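Local coordinates for histidine-containing Phosphotransfer Protein type 1, MtHPt1 (Medicago truncatula, PDB 3US6) that probably relays phosphoryl groups from cytokinin sensor histidine kinases to response regulators, as a histidine phosphotransfer protein of plant hormone signalling, at residues Lys15-Glu20 with Asn128-Leu133; Phe41-Val46 with Thr132-Glu137. One frame throughout, in Å; residues are numbered along the deposited sequence. Where two conformers were deposited one is given.

Contact 1 (Lys15-Glu20 with Asn128-Leu133); sequences KSMFME and NKLETL
Met17 reaches from helix 3-19 onto helix 109-142 and sets its terminal methyl against the root of the Lys129 side chain, with Met17 CE 3.5 Å from Lys129 CB. The thioether runs out straight through chi2 (-179°) and bends at its last torsion, chi3 72°, which turns CE in over the helix surface. There the methyl also meets Leu130, at 4.2 Å between Met17 CE and Leu130 CD2, and the sulfur lies on Lys129, with Met17 SD 4.0 Å from Lys129 CB. This half of the contact is buried and apolar; Leu130 continues it toward Phe27, Val46 and Phe50.

The other half is looser and wet. Lys129 slides past Met17 in the opposite direction, its aliphatic chain extended as far as CE, and a bend at chi4 (-68°) places the ammonium beside exposed Glu20. Lys129 NZ and Glu20 OE1 remain 4.1 Å apart, too far for a salt bridge. Two waters span the interval, each accepting from Lys129 NZ and donating to Glu20 OE1, one of them also donating to Ser16 OG; Glu20 OE1 lies 2.6 Å from the second water. The attraction between the charges is probably softened by solvent. A greasy inner seam with a hydrated charged rim is how the amino-terminal helix, running antiparallel, docks on the last helix of this histidine phosphotransfer helix bundle.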
ATOM      1  N   LYS A  15      -6.294  13.726   2.484  1.00 11.98           N
ATOM      2  CA  LYS A  15      -5.452  14.413   3.427  1.00 13.06           C
ATOM      3  C   LYS A  15      -5.244  13.598   4.691  1.00 11.96           C
ATOM      4  O   LYS A  15      -4.192  13.624   5.248  1.00 12.77           O
ATOM      5  CB  LYS A  15      -6.027  15.786   3.747  1.00 14.44           C
ATOM      6  CG  LYS A  15      -5.261  16.553   4.749  1.00 28.92           C
ATOM      7  CD  LYS A  15      -5.342  18.071   4.512  1.00 56.74           C
ATOM      8  CE  LYS A  15      -6.644  18.517   3.950  1.00 69.82           C
ATOM      9  NZ  LYS A  15      -7.049  19.840   4.558  1.00 77.60           N
ATOM     10  N   SER A  16      -6.267  12.893   5.140  1.00 11.66           N
ATOM     11  CA  SER A  16      -6.092  12.033   6.319  0.63 14.60           C
ATOM     12  C   SER A  16      -5.098  10.943   6.013  1.00 12.20           C
ATOM     13  O   SER A  16      -4.285  10.603   6.848  1.00 13.49           O
ATOM     14  CB  SER A  16      -7.437  11.443   6.762  0.63 13.63           C
ATOM     15  OG  SER A  16      -7.973  10.405   5.925  0.63 11.51           O
ATOM     16  N   MET A  17      -5.140  10.434   4.803  1.00 12.61           N
ATOM     17  CA  MET A  17      -4.211   9.343   4.435  1.00 10.17           C
ATOM     18  C   MET A  17      -2.791   9.835   4.473  1.00 12.67           C
ATOM     19  O   MET A  17      -1.899   9.125   4.908  1.00 14.82           O
ATOM     20  CB  MET A  17      -4.582   8.759   3.068  1.00 11.16           C
ATOM     21  CG  MET A  17      -5.894   7.994   3.080  1.00 12.37           C
ATOM     22  SD  MET A  17      -6.341   7.270   1.503  1.00 13.48           S
ATOM     23  CE  MET A  17      -5.147   5.959   1.443  1.00 14.28           C
ATOM     24  N   PHE A  18      -2.528  11.053   3.970  1.00 12.06           N
ATOM     25  CA  PHE A  18      -1.174  11.587   4.009  1.00 14.45           C
ATOM     26  C   PHE A  18      -0.794  11.913   5.460  1.00 15.25           C
ATOM     27  O   PHE A  18       0.339  11.641   5.878  1.00 16.57           O
ATOM     28  CB  PHE A  18      -0.990  12.830   3.086  1.00 14.57           C
ATOM     29  CG  PHE A  18      -0.847  12.495   1.649  1.00 15.19           C
ATOM     30  CD1 PHE A  18       0.408  12.287   1.122  1.00 26.59           C
ATOM     31  CD2 PHE A  18      -1.906  12.293   0.863  1.00 28.37           C
ATOM     32  CE1 PHE A  18       0.562  11.948  -0.195  1.00 29.43           C
ATOM     33  CE2 PHE A  18      -1.739  11.973  -0.492  1.00 29.12           C
ATOM     34  CZ  PHE A  18      -0.536  11.785  -0.982  1.00 20.33           C
ATOM     35  N   MET A  19      -1.690  12.520   6.236  1.00 12.70           N
ATOM     36  CA  MET A  19      -1.325  12.993   7.561  1.00 14.87           C
ATOM     37  C   MET A  19      -1.026  11.820   8.479  1.00 15.44           C
ATOM     38  O   MET A  19      -0.143  11.930   9.333  1.00 16.83           O
ATOM     39  CB  MET A  19      -2.442  13.838   8.152  1.00 16.06           C
ATOM     40  CG  MET A  19      -2.449  15.172   7.517  1.00 20.67           C
ATOM     41  SD  MET A  19      -3.807  16.276   8.020  1.00 23.84           S
ATOM     42  CE  MET A  19      -3.317  16.604   9.712  1.00 23.28           C
ATOM     43  N   GLU A  20      -1.713  10.717   8.291  1.00 13.53           N
ATOM     44  CA  GLU A  20      -1.573   9.525   9.126  1.00 12.81           C
ATOM     45  C   GLU A  20      -0.450   8.613   8.625  1.00 11.92           C
ATOM     46  O   GLU A  20      -0.175   7.628   9.274  1.00 14.29           O
ATOM     47  CB  GLU A  20      -2.870   8.763   9.226  1.00 14.88           C
ATOM     48  CG  GLU A  20      -3.926   9.626   9.953  1.00 15.25           C
ATOM     49  CD  GLU A  20      -5.333   9.097   9.899  1.00 16.25           C
ATOM     50  OE1 GLU A  20      -5.626   8.039   9.323  1.00 16.93           O
ATOM     51  OE2 GLU A  20      -6.191   9.731  10.561  1.00 24.14           O
ATOM     52  N   ASN A 128      -7.777  -1.146   1.783  1.00  8.50           N
ATOM     53  CA  ASN A 128      -9.134  -0.725   2.010  1.00  9.40           C
ATOM     54  C   ASN A 128      -9.287   0.784   1.769  1.00  8.79           C
ATOM     55  O   ASN A 128     -10.254   1.197   1.111  1.00 10.74           O
ATOM     56  CB  ASN A 128      -9.655  -1.171   3.344  1.00 10.98           C
ATOM     57  CG  ASN A 128     -10.038  -2.629   3.315  1.00 12.12           C
ATOM     58  OD1 ASN A 128     -11.128  -2.994   2.896  1.00 12.16           O
ATOM     59  ND2 ASN A 128      -9.130  -3.462   3.805  1.00 16.32           N
ATOM     60  N   LYS A 129      -8.379   1.597   2.286  1.00  9.27           N
ATOM     61  CA  LYS A 129      -8.514   3.045   2.166  1.00  8.55           C
ATOM     62  C   LYS A 129      -8.388   3.431   0.677  1.00  9.47           C
ATOM     63  O   LYS A 129      -9.084   4.353   0.171  1.00 11.18           O
ATOM     64  CB  LYS A 129      -7.458   3.776   2.992  1.00 10.23           C
ATOM     65  CG  LYS A 129      -7.695   3.645   4.481  1.00 10.15           C
ATOM     66  CD  LYS A 129      -6.507   4.176   5.248  1.00 10.89           C
ATOM     67  CE  LYS A 129      -6.683   4.211   6.773  1.00 13.33           C
ATOM     68  NZ  LYS A 129      -7.667   5.187   7.176  1.00 15.71           N
ATOM     69  N   LEU A 130      -7.453   2.815  -0.057  1.00  8.66           N
ATOM     70  CA  LEU A 130      -7.300   3.083  -1.480  1.00  9.27           C
ATOM     71  C   LEU A 130      -8.550   2.722  -2.270  1.00 10.95           C
ATOM     72  O   LEU A 130      -8.946   3.448  -3.193  1.00 11.51           O
ATOM     73  CB  LEU A 130      -6.082   2.385  -2.074  1.00  9.46           C
ATOM     74  CG  LEU A 130      -4.742   3.033  -1.735  1.00 11.23           C
ATOM     75  CD1 LEU A 130      -3.601   2.194  -2.150  1.00 11.93           C
ATOM     76  CD2 LEU A 130      -4.628   4.386  -2.424  1.00 14.47           C
ATOM     77  N   GLU A 131      -9.183   1.608  -1.915  1.00  8.76           N
ATOM     78  CA  GLU A 131     -10.428   1.212  -2.604  1.00  9.75           C
ATOM     79  C   GLU A 131     -11.479   2.300  -2.402  1.00 10.80           C
ATOM     80  O   GLU A 131     -12.228   2.636  -3.322  1.00 10.51           O
ATOM     81  CB  GLU A 131     -10.888  -0.147  -2.168  1.00  9.00           C
ATOM     82  CG  GLU A 131      -9.917  -1.200  -2.608  1.00 12.01           C
ATOM     83  CD  GLU A 131     -10.340  -2.587  -2.148  1.00 16.89           C
ATOM     84  OE1 GLU A 131     -11.026  -2.760  -1.108  1.00 17.13           O
ATOM     85  OE2 GLU A 131      -9.899  -3.596  -2.737  1.00 18.78           O
ATOM     86  N   THR A 132     -11.623   2.761  -1.183  1.00  8.48           N
ATOM     87  CA  THR A 132     -12.550   3.844  -0.846  1.00  7.97           C
ATOM     88  C   THR A 132     -12.210   5.135  -1.657  1.00 11.94           C
ATOM     89  O   THR A 132     -13.086   5.784  -2.244  1.00 11.22           O
ATOM     90  CB  THR A 132     -12.601   4.113   0.646  1.00  9.81           C
ATOM     91  OG1 THR A 132     -13.188   2.968   1.264  1.00  9.75           O
ATOM     92  CG2 THR A 132     -13.413   5.381   1.008  1.00 10.60           C
ATOM     93  N   LEU A 133     -10.960   5.543  -1.653  1.00 10.26           N
ATOM     94  CA  LEU A 133     -10.518   6.707  -2.400  1.00  9.34           C
ATOM     95  C   LEU A 133     -10.834   6.564  -3.892  1.00 10.01           C
ATOM     96  O   LEU A 133     -11.379   7.485  -4.501  1.00 11.99           O
ATOM     97  CB  LEU A 133      -9.014   6.877  -2.153  1.00 12.01           C
ATOM     98  CG  LEU A 133      -8.450   8.153  -2.776  1.00 12.36           C
ATOM     99  CD1 LEU A 133      -8.831   9.361  -1.982  1.00 13.42           C
ATOM    100  CD2 LEU A 133      -6.919   8.020  -2.922  1.00 15.65           C
TER
HETATM  101  O   HOH W   1      -6.415   7.737   6.635  1.00 14.56           O
HETATM  102  O   HOH W   2      -7.126   5.965   9.979  1.00 20.40           O

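Contact 2 (Phe41-Val46 with Thr132-Glu137); sequences FVFEVV and TLLRLE
Leu134 points one of its two methyls between Phe43 and Val46, and that methyl, CD1, makes the closest approaches of the contact. Leu134 CD1 stands 4.1 Å from Phe43 CD1 and 4.3 Å from Val46 CG1, so a single branch serves both residues of helix 41-64. The leucine conformation accounts for this: CG sits anti to the carbonyl carbon, and chi2 of 170° swings CD1 out as the extension of the chain, while CD2 stays slightly farther off. Phe43 and Val46 stand one turn apart on their helix, and Leu134 fills the position facing them, with the backbones nearest at 7.1 Å between Phe43 CA and Leu134 CA. The two helices run in opposite directions, as neighbours do in the antiparallel four-helix bundle of histidine phosphotransfer domains, of which helices 41-64 and 109-142 are the first and last members.

Phe43 lies at the exposed margin. Its CG is anti to the backbone N (chi1 177°), and the ring stands out from its helix, flanking Leu134 and meeting the leucine methyl obliquely with its CD1 corner. Val46, by contrast, is buried and offers one methyl from deeper in the interface. Farther along helix 109-142, Glu137 takes no part in this apolar patch but accepts, through OE2, a hydrogen bond from Trp10 NE1 of helix 3-19.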
ATOM      1  N   PHE A  41      -4.472   5.227 -14.976  1.00 14.97           N
ATOM      2  CA  PHE A  41      -3.155   4.735 -14.644  1.00 15.69           C
ATOM      3  C   PHE A  41      -2.979   4.400 -13.136  1.00 14.82           C
ATOM      4  O   PHE A  41      -2.412   3.368 -12.792  1.00 16.68           O
ATOM      5  CB  PHE A  41      -2.119   5.797 -15.067  1.00 17.16           C
ATOM      6  CG  PHE A  41      -0.700   5.474 -14.655  1.00 15.07           C
ATOM      7  CD1 PHE A  41      -0.015   4.347 -15.196  1.00 14.14           C
ATOM      8  CD2 PHE A  41      -0.074   6.260 -13.751  1.00 16.37           C
ATOM      9  CE1 PHE A  41       1.282   4.112 -14.756  1.00 12.39           C
ATOM     10  CE2 PHE A  41       1.250   5.954 -13.308  1.00 18.26           C
ATOM     11  CZ  PHE A  41       1.868   4.899 -13.853  1.00 14.90           C
ATOM     12  N   VAL A  42      -3.393   5.278 -12.243  1.00 14.00           N
ATOM     13  CA  VAL A  42      -3.205   5.039 -10.813  1.00 13.09           C
ATOM     14  C   VAL A  42      -3.961   3.790 -10.357  1.00 14.71           C
ATOM     15  O   VAL A  42      -3.410   2.963  -9.679  1.00 13.57           O
ATOM     16  CB  VAL A  42      -3.544   6.310  -9.970  1.00 16.34           C
ATOM     17  CG1 VAL A  42      -3.501   6.005  -8.476  1.00 18.36           C
ATOM     18  CG2 VAL A  42      -2.663   7.471 -10.295  1.00 18.89           C
ATOM     19  N   PHE A  43      -5.206   3.698 -10.774  1.00 17.03           N
ATOM     20  CA  PHE A  43      -6.001   2.501 -10.497  1.00 17.49           C
ATOM     21  C   PHE A  43      -5.252   1.228 -10.949  1.00 16.30           C
ATOM     22  O   PHE A  43      -5.176   0.205 -10.263  1.00 17.30           O
ATOM     23  CB  PHE A  43      -7.353   2.589 -11.191  1.00 20.08           C
ATOM     24  CG  PHE A  43      -8.179   1.374 -11.006  1.00 25.58           C
ATOM     25  CD1 PHE A  43      -9.094   1.298  -9.977  1.00 35.44           C
ATOM     26  CD2 PHE A  43      -8.054   0.294 -11.855  1.00 29.30           C
ATOM     27  CE1 PHE A  43      -9.872   0.167  -9.816  1.00 37.32           C
ATOM     28  CE2 PHE A  43      -8.805  -0.833 -11.682  1.00 34.03           C
ATOM     29  CZ  PHE A  43      -9.722  -0.889 -10.640  1.00 29.10           C
ATOM     30  N   GLU A  44      -4.722   1.265 -12.173  1.00 14.29           N
ATOM     31  CA  GLU A  44      -4.065   0.087 -12.719  1.00 13.89           C
ATOM     32  C   GLU A  44      -2.826  -0.305 -11.915  1.00 14.30           C
ATOM     33  O   GLU A  44      -2.558  -1.482 -11.673  1.00 17.36           O
ATOM     34  CB  GLU A  44      -3.721   0.309 -14.197  1.00 20.76           C
ATOM     35  CG  GLU A  44      -4.996   0.529 -14.966  1.00 22.65           C
ATOM     36  CD  GLU A  44      -4.767   1.007 -16.395  1.00 34.72           C
ATOM     37  OE1 GLU A  44      -3.593   1.310 -16.732  1.00 31.92           O
ATOM     38  OE2 GLU A  44      -5.769   1.066 -17.161  1.00 37.51           O
ATOM     39  N   VAL A  45      -2.050   0.706 -11.509  1.00 12.28           N
ATOM     40  CA  VAL A  45      -0.826   0.459 -10.797  1.00 12.72           C
ATOM     41  C   VAL A  45      -1.165  -0.085  -9.403  1.00 12.53           C
ATOM     42  O   VAL A  45      -0.552  -1.031  -8.975  1.00 13.34           O
ATOM     43  CB  VAL A  45       0.012   1.749 -10.656  1.00 12.83           C
ATOM     44  CG1 VAL A  45       1.194   1.553  -9.683  1.00 16.47           C
ATOM     45  CG2 VAL A  45       0.573   2.187 -12.017  1.00 14.84           C
ATOM     46  N   VAL A  46      -2.121   0.536  -8.723  1.00 12.82           N
ATOM     47  CA  VAL A  46      -2.571   0.034  -7.394  1.00 15.04           C
ATOM     48  C   VAL A  46      -3.061  -1.434  -7.515  1.00 13.05           C
ATOM     49  O   VAL A  46      -2.723  -2.256  -6.638  1.00 14.36           O
ATOM     50  CB  VAL A  46      -3.620   0.995  -6.812  1.00 18.69           C
ATOM     51  CG1 VAL A  46      -4.289   0.419  -5.622  1.00 23.56           C
ATOM     52  CG2 VAL A  46      -2.906   2.365  -6.433  1.00 17.74           C
ATOM     53  N   THR A 132     -11.623   2.761  -1.183  1.00  8.48           N
ATOM     54  CA  THR A 132     -12.550   3.844  -0.846  1.00  7.97           C
ATOM     55  C   THR A 132     -12.210   5.135  -1.657  1.00 11.94           C
ATOM     56  O   THR A 132     -13.086   5.784  -2.244  1.00 11.22           O
ATOM     57  CB  THR A 132     -12.601   4.113   0.646  1.00  9.81           C
ATOM     58  OG1 THR A 132     -13.188   2.968   1.264  1.00  9.75           O
ATOM     59  CG2 THR A 132     -13.413   5.381   1.008  1.00 10.60           C
ATOM     60  N   LEU A 133     -10.960   5.543  -1.653  1.00 10.26           N
ATOM     61  CA  LEU A 133     -10.518   6.707  -2.400  1.00  9.34           C
ATOM     62  C   LEU A 133     -10.834   6.564  -3.892  1.00 10.01           C
ATOM     63  O   LEU A 133     -11.379   7.485  -4.501  1.00 11.99           O
ATOM     64  CB  LEU A 133      -9.014   6.877  -2.153  1.00 12.01           C
ATOM     65  CG  LEU A 133      -8.450   8.153  -2.776  1.00 12.36           C
ATOM     66  CD1 LEU A 133      -8.831   9.361  -1.982  1.00 13.42           C
ATOM     67  CD2 LEU A 133      -6.919   8.020  -2.922  1.00 15.65           C
ATOM     68  N   LEU A 134     -10.471   5.406  -4.460  1.00  9.96           N
ATOM     69  CA  LEU A 134     -10.686   5.144  -5.899  1.00 10.11           C
ATOM     70  C   LEU A 134     -12.180   5.075  -6.268  1.00 10.18           C
ATOM     71  O   LEU A 134     -12.580   5.561  -7.339  1.00 11.72           O
ATOM     72  CB  LEU A 134      -9.924   3.913  -6.336  1.00 11.15           C
ATOM     73  CG  LEU A 134      -8.428   4.206  -6.348  1.00 15.30           C
ATOM     74  CD1 LEU A 134      -7.677   2.919  -6.545  1.00 19.48           C
ATOM     75  CD2 LEU A 134      -8.036   5.234  -7.460  1.00 17.30           C
ATOM     76  N   ARG A 135     -12.993   4.519  -5.376  1.00  9.41           N
ATOM     77  CA  ARG A 135     -14.440   4.496  -5.570  1.00 10.82           C
ATOM     78  C   ARG A 135     -15.035   5.907  -5.595  1.00  8.27           C
ATOM     79  O   ARG A 135     -15.913   6.205  -6.403  1.00 10.96           O
ATOM     80  CB  ARG A 135     -15.114   3.662  -4.477  1.00 12.78           C
ATOM     81  CG  ARG A 135     -15.183   2.175  -4.786  1.00 14.55           C
ATOM     82  CD  ARG A 135     -16.210   1.477  -3.909  1.00 21.18           C
ATOM     83  NE  ARG A 135     -15.697   1.218  -2.566  1.00 11.94           N
ATOM     84  CZ  ARG A 135     -14.940   0.175  -2.244  1.00 15.05           C
ATOM     85  NH1 ARG A 135     -14.604  -0.715  -3.168  1.00 13.24           N
ATOM     86  NH2 ARG A 135     -14.518   0.019  -0.996  1.00 13.38           N
ATOM     87  N   LEU A 136     -14.546   6.769  -4.706  1.00  9.17           N
ATOM     88  CA  LEU A 136     -15.004   8.155  -4.626  1.00 11.92           C
ATOM     89  C   LEU A 136     -14.603   8.908  -5.911  1.00 13.31           C
ATOM     90  O   LEU A 136     -15.389   9.627  -6.515  1.00 13.63           O
ATOM     91  CB  LEU A 136     -14.426   8.851  -3.407  1.00 11.90           C
ATOM     92  CG  LEU A 136     -14.861  10.306  -3.216  1.00 12.81           C
ATOM     93  CD1 LEU A 136     -16.358  10.435  -3.173  1.00 17.75           C
ATOM     94  CD2 LEU A 136     -14.255  10.817  -1.923  1.00 13.12           C
ATOM     95  N   GLU A 137     -13.357   8.724  -6.356  1.00 11.31           N
ATOM     96  CA  GLU A 137     -12.915   9.306  -7.599  1.00 11.68           C
ATOM     97  C   GLU A 137     -13.828   8.883  -8.766  1.00 13.20           C
ATOM     98  O   GLU A 137     -14.158   9.695  -9.613  1.00 12.79           O
ATOM     99  CB  GLU A 137     -11.483   8.923  -7.937  1.00 11.66           C
ATOM    100  CG  GLU A 137     -10.495   9.552  -6.995  1.00 14.09           C
ATOM    101  CD  GLU A 137      -9.017   9.321  -7.342  1.00 16.41           C
ATOM    102  OE1 GLU A 137      -8.683   8.835  -8.453  1.00 17.59           O
ATOM    103  OE2 GLU A 137      -8.147   9.687  -6.475  1.00 18.89           O
TER

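In the fold
Contacts 1 and 2 use consecutive turns of helix 109-142, share Thr132 and Leu133, and have centres 11 Å apart. Contact 1 joins that helix to the amino-terminal helix 3-19, contact 2 to helix 41-64, so the one long helix receives a partner on two of its sides. They meet directly at Leu130 CD1 and Val46 CG1, 4.0 Å apart, where the apolar seam of the first runs on into the second. Leu133, common to both ranges, faces helix 3-19, where it packs on Trp10 and Ile14. His79, the predicted phosphorylation site, belongs to helix 71-88 and to neither contact; the pair illustrates how neighbouring helix pairings come together through a shared helix.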